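Local coordinates for flagellar hook-associated protein (Burkholderia pseudomallei, PDB 4UT1) that probably serves as a structural component of the bacterial flagellum, at the junction between hook and filament, at residues A453-I464 and L550-T561. Numbering follows the deposited sequence.
Sequences AGVATNSGTGVI and LSGTPADGDQFT. With EDO (1,2-ethanediol), chain U.
With CG anti to the carbonyl carbon in both residues (chi1 -71° in Asn458, -86° in Asp558), the Asn458 amide and the Asp558 carboxylate stack with their planes 23° apart. The amide grips the backbone of Gln559 at two points: OD1 accepts from Gln559 N at 2.9 Å, and ND2 donates to Gln559 O at 2.8 Å. Val455 N reaches that same oxygen from the other face of its plane. Asp558 OD2 takes Gly460 N through its syn lone pair at 2.8 Å and Ala555 N from above the carboxylate plane; OD1 accepts from Ser459 N at 3.1 Å. The carboxylate thus ties together two connecting loops of a beta-sandwich-like pair of sheets in the D3 region: 455-462 and 552-558 each cross from one antiparallel sheet to the other. Ala453 pairs with Thr561 in one sheet, Val463 with Ser551 in the other. Between the sheets lies the Phe560 ring, with Asn458 ND2 3.6 Å above one face and Leu550 CD1 over the opposite one, both offset toward the rim, and Gly462 O at its edge. Ile464 CD1 packs against Phe560 CB at 3.8 Å. Thr461 OG1 accepts from Thr553 N at 2.8 Å, while a water bridges Gly462 N and Asp558 OD2.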
loop_
_atom_site.group_PDB
_atom_site.type_symbol
_atom_site.label_atom_id
_atom_site.label_comp_id
_atom_site.label_asym_id
_atom_site.label_seq_id
_atom_site.Cartn_x
_atom_site.Cartn_y
_atom_site.Cartn_z
ATOM N N ALA A 453 -41.003 9.474 0.408
ATOM C CA ALA A 453 -42.169 8.906 -0.244
ATOM C C ALA A 453 -43.200 9.995 -0.550
ATOM O O ALA A 453 -43.332 10.966 0.197
ATOM C CB ALA A 453 -42.783 7.831 0.632
ATOM N N GLY A 454 -43.907 9.842 -1.662
ATOM C CA GLY A 454 -45.057 10.687 -1.915
ATOM C C GLY A 454 -46.206 10.205 -1.055
ATOM O O GLY A 454 -46.429 9.002 -0.923
ATOM N N VAL A 455 -46.952 11.144 -0.481
ATOM C CA VAL A 455 -48.112 10.834 0.344
ATOM C C VAL A 455 -49.275 10.431 -0.565
ATOM O O VAL A 455 -49.508 11.068 -1.592
ATOM C CB VAL A 455 -48.496 12.053 1.229
ATOM C CG1 VAL A 455 -49.786 11.811 1.986
ATOM C CG2 VAL A 455 -47.352 12.374 2.196
ATOM N N ALA A 456 -49.998 9.379 -0.194
ATOM C CA ALA A 456 -50.898 8.708 -1.133
ATOM C C ALA A 456 -52.101 9.562 -1.540
ATOM O O ALA A 456 -52.726 9.302 -2.564
ATOM C CB ALA A 456 -51.375 7.375 -0.552
ATOM N N THR A 457 -52.394 10.591 -0.752
ATOM C CA THR A 457 -53.484 11.516 -1.057
ATOM C C THR A 457 -53.092 12.601 -2.053
ATOM O O THR A 457 -53.936 13.381 -2.456
ATOM C CB THR A 457 -54.005 12.211 0.205
ATOM O OG1 THR A 457 -52.900 12.729 0.963
ATOM C CG2 THR A 457 -54.797 11.228 1.068
ATOM N N ASN A 458 -51.819 12.669 -2.437
ATOM C CA ASN A 458 -51.391 13.627 -3.465
ATOM C C ASN A 458 -52.195 13.486 -4.748
ATOM O O ASN A 458 -52.568 12.382 -5.122
ATOM C CB ASN A 458 -49.904 13.456 -3.770
ATOM C CG ASN A 458 -49.033 13.933 -2.637
ATOM O OD1 ASN A 458 -49.538 14.452 -1.638
ATOM N ND2 ASN A 458 -47.712 13.757 -2.776
ATOM N N SER A 459 -52.469 14.603 -5.414
ATOM C CA SER A 459 -53.233 14.573 -6.647
ATOM C C SER A 459 -52.376 15.003 -7.829
ATOM O O SER A 459 -52.742 14.790 -8.977
ATOM C CB SER A 459 -54.466 15.467 -6.534
ATOM O OG SER A 459 -54.087 16.828 -6.398
ATOM N N GLY A 460 -51.226 15.606 -7.550
ATOM C CA GLY A 460 -50.382 16.122 -8.620
ATOM C C GLY A 460 -49.489 15.068 -9.257
ATOM O O GLY A 460 -49.718 13.878 -9.084
ATOM N N THR A 461 -48.476 15.512 -10.000
ATOM C CA THR A 461 -47.560 14.620 -10.690
ATOM C C THR A 461 -46.174 14.636 -10.057
ATOM O O THR A 461 -45.197 14.266 -10.704
ATOM C CB THR A 461 -47.414 15.000 -12.176
ATOM O OG1 THR A 461 -46.949 16.354 -12.281
ATOM C CG2 THR A 461 -48.756 14.851 -12.911
ATOM N N GLY A 462 -46.091 15.100 -8.814
ATOM C CA GLY A 462 -44.812 15.153 -8.118
ATOM C C GLY A 462 -44.309 13.748 -7.862
ATOM O O GLY A 462 -45.077 12.880 -7.442
ATOM N N VAL A 463 -43.023 13.526 -8.098
ATOM C CA VAL A 463 -42.415 12.216 -7.860
ATOM C C VAL A 463 -41.088 12.408 -7.133
ATOM O O VAL A 463 -40.204 13.114 -7.615
ATOM C CB VAL A 463 -42.185 11.445 -9.155
ATOM C CG1 VAL A 463 -43.529 11.030 -9.798
ATOM C CG2 VAL A 463 -41.395 12.275 -10.111
ATOM N N ILE A 464 -40.961 11.800 -5.965
ATOM C CA ILE A 464 -39.746 11.974 -5.179
ATOM C C ILE A 464 -38.936 10.674 -5.223
ATOM O O ILE A 464 -39.508 9.583 -5.295
ATOM C CB ILE A 464 -40.065 12.382 -3.724
ATOM C CG1 ILE A 464 -38.797 12.853 -2.982
ATOM C CG2 ILE A 464 -40.781 11.263 -2.966
ATOM C CD1 ILE A 464 -39.116 13.620 -1.698
ATOM N N LEU A 550 -36.811 15.633 -6.395
ATOM C CA LEU A 550 -38.220 15.801 -6.753
ATOM C C LEU A 550 -38.343 16.250 -8.204
ATOM O O LEU A 550 -37.612 17.127 -8.657
ATOM C CB LEU A 550 -38.892 16.814 -5.827
ATOM C CG LEU A 550 -40.381 17.123 -6.023
ATOM C CD1 LEU A 550 -41.247 15.900 -5.719
ATOM C CD2 LEU A 550 -40.762 18.310 -5.150
ATOM N N SER A 551 -39.259 15.633 -8.940
ATOM C CA SER A 551 -39.547 16.081 -10.290
ATOM C C SER A 551 -41.059 16.117 -10.441
ATOM O O SER A 551 -41.782 15.708 -9.537
ATOM C CB SER A 551 -38.906 15.165 -11.333
ATOM O OG SER A 551 -39.493 13.884 -11.296
ATOM N N GLY A 552 -41.536 16.613 -11.574
ATOM C CA GLY A 552 -42.968 16.704 -11.797
ATOM C C GLY A 552 -43.619 17.909 -11.138
ATOM O O GLY A 552 -42.942 18.782 -10.575
ATOM N N THR A 553 -44.949 17.942 -11.199
ATOM C CA THR A 553 -45.714 19.079 -10.704
ATOM C C THR A 553 -46.656 18.679 -9.576
ATOM O O THR A 553 -47.766 18.189 -9.831
ATOM C CB THR A 553 -46.531 19.718 -11.839
ATOM O OG1 THR A 553 -45.650 20.076 -12.913
ATOM C CG2 THR A 553 -47.271 20.960 -11.351
ATOM N N PRO A 554 -46.227 18.893 -8.319
ATOM C CA PRO A 554 -47.145 18.611 -7.213
ATOM C C PRO A 554 -48.345 19.562 -7.276
ATOM O O PRO A 554 -48.192 20.681 -7.759
ATOM C CB PRO A 554 -46.300 18.884 -5.961
ATOM C CG PRO A 554 -44.862 19.052 -6.452
ATOM C CD PRO A 554 -44.985 19.542 -7.857
ATOM N N ALA A 555 -49.504 19.115 -6.810
ATOM C CA ALA A 555 -50.649 20.001 -6.641
ATOM C C ALA A 555 -50.451 20.811 -5.369
ATOM O O ALA A 555 -49.569 20.501 -4.572
ATOM C CB ALA A 555 -51.945 19.209 -6.574
ATOM N N ASP A 556 -51.266 21.849 -5.175
ATOM C CA ASP A 556 -51.192 22.635 -3.951
ATOM C C ASP A 556 -51.519 21.732 -2.769
ATOM O O ASP A 556 -52.486 20.965 -2.816
ATOM C CB ASP A 556 -52.156 23.840 -4.006
ATOM C CG ASP A 556 -52.018 24.751 -2.794
ATOM O OD1 ASP A 556 -50.899 25.238 -2.537
ATOM O OD2 ASP A 556 -53.019 24.957 -2.085
ATOM N N GLY A 557 -50.671 21.771 -1.742
ATOM C CA GLY A 557 -50.863 20.957 -0.554
ATOM C C GLY A 557 -50.289 19.547 -0.620
ATOM O O GLY A 557 -50.323 18.842 0.383
ATOM N N ASP A 558 -49.777 19.136 -1.780
ATOM C CA ASP A 558 -49.225 17.777 -1.928
ATOM C C ASP A 558 -48.028 17.658 -0.994
ATOM O O ASP A 558 -47.404 18.660 -0.655
ATOM C CB ASP A 558 -48.836 17.464 -3.382
ATOM C CG ASP A 558 -50.012 16.927 -4.208
ATOM O OD1 ASP A 558 -51.108 16.737 -3.643
ATOM O OD2 ASP A 558 -49.826 16.681 -5.415
ATOM N N GLN A 559 -47.734 16.438 -0.558
ATOM C CA GLN A 559 -46.770 16.221 0.515
ATOM C C GLN A 559 -45.842 15.084 0.189
ATOM O O GLN A 559 -46.231 14.120 -0.467
ATOM C CB GLN A 559 -47.480 15.916 1.837
ATOM C CG GLN A 559 -48.516 16.966 2.270
ATOM C CD GLN A 559 -49.382 16.460 3.403
ATOM O OE1 GLN A 559 -49.075 16.678 4.577
ATOM N NE2 GLN A 559 -50.460 15.749 3.060
ATOM N N PHE A 560 -44.620 15.197 0.689
ATOM C CA PHE A 560 -43.584 14.190 0.493
ATOM C C PHE A 560 -42.892 13.986 1.831
ATOM O O PHE A 560 -42.517 14.959 2.498
ATOM C CB PHE A 560 -42.623 14.636 -0.610
ATOM C CG PHE A 560 -43.339 15.041 -1.860
ATOM C CD1 PHE A 560 -43.818 16.335 -2.006
ATOM C CD2 PHE A 560 -43.634 14.102 -2.841
ATOM C CE1 PHE A 560 -44.540 16.706 -3.138
ATOM C CE2 PHE A 560 -44.353 14.459 -3.978
ATOM C CZ PHE A 560 -44.810 15.774 -4.121
ATOM N N THR A 561 -42.771 12.731 2.254
ATOM C CA THR A 561 -42.235 12.436 3.577
ATOM C C THR A 561 -40.801 11.937 3.497
ATOM O O THR A 561 -40.366 11.409 2.467
ATOM C CB THR A 561 -43.077 11.385 4.315
ATOM O OG1 THR A 561 -43.103 10.168 3.550
ATOM C CG2 THR A 561 -44.495 11.880 4.509
HETATM C C1 EDO U . -52.800 17.388 -0.327
HETATM O O1 EDO U . -53.393 16.390 0.508
HETATM C C2 EDO U . -53.431 17.389 -1.703
HETATM O O2 EDO U . -52.872 18.434 -2.502
HETATM O O HOH W 1 -51.532 14.919 0.323
HETATM O O HOH W 2 -47.571 15.339 -6.479
HETATM O O HOH W 3 -37.496 12.832 -9.213
#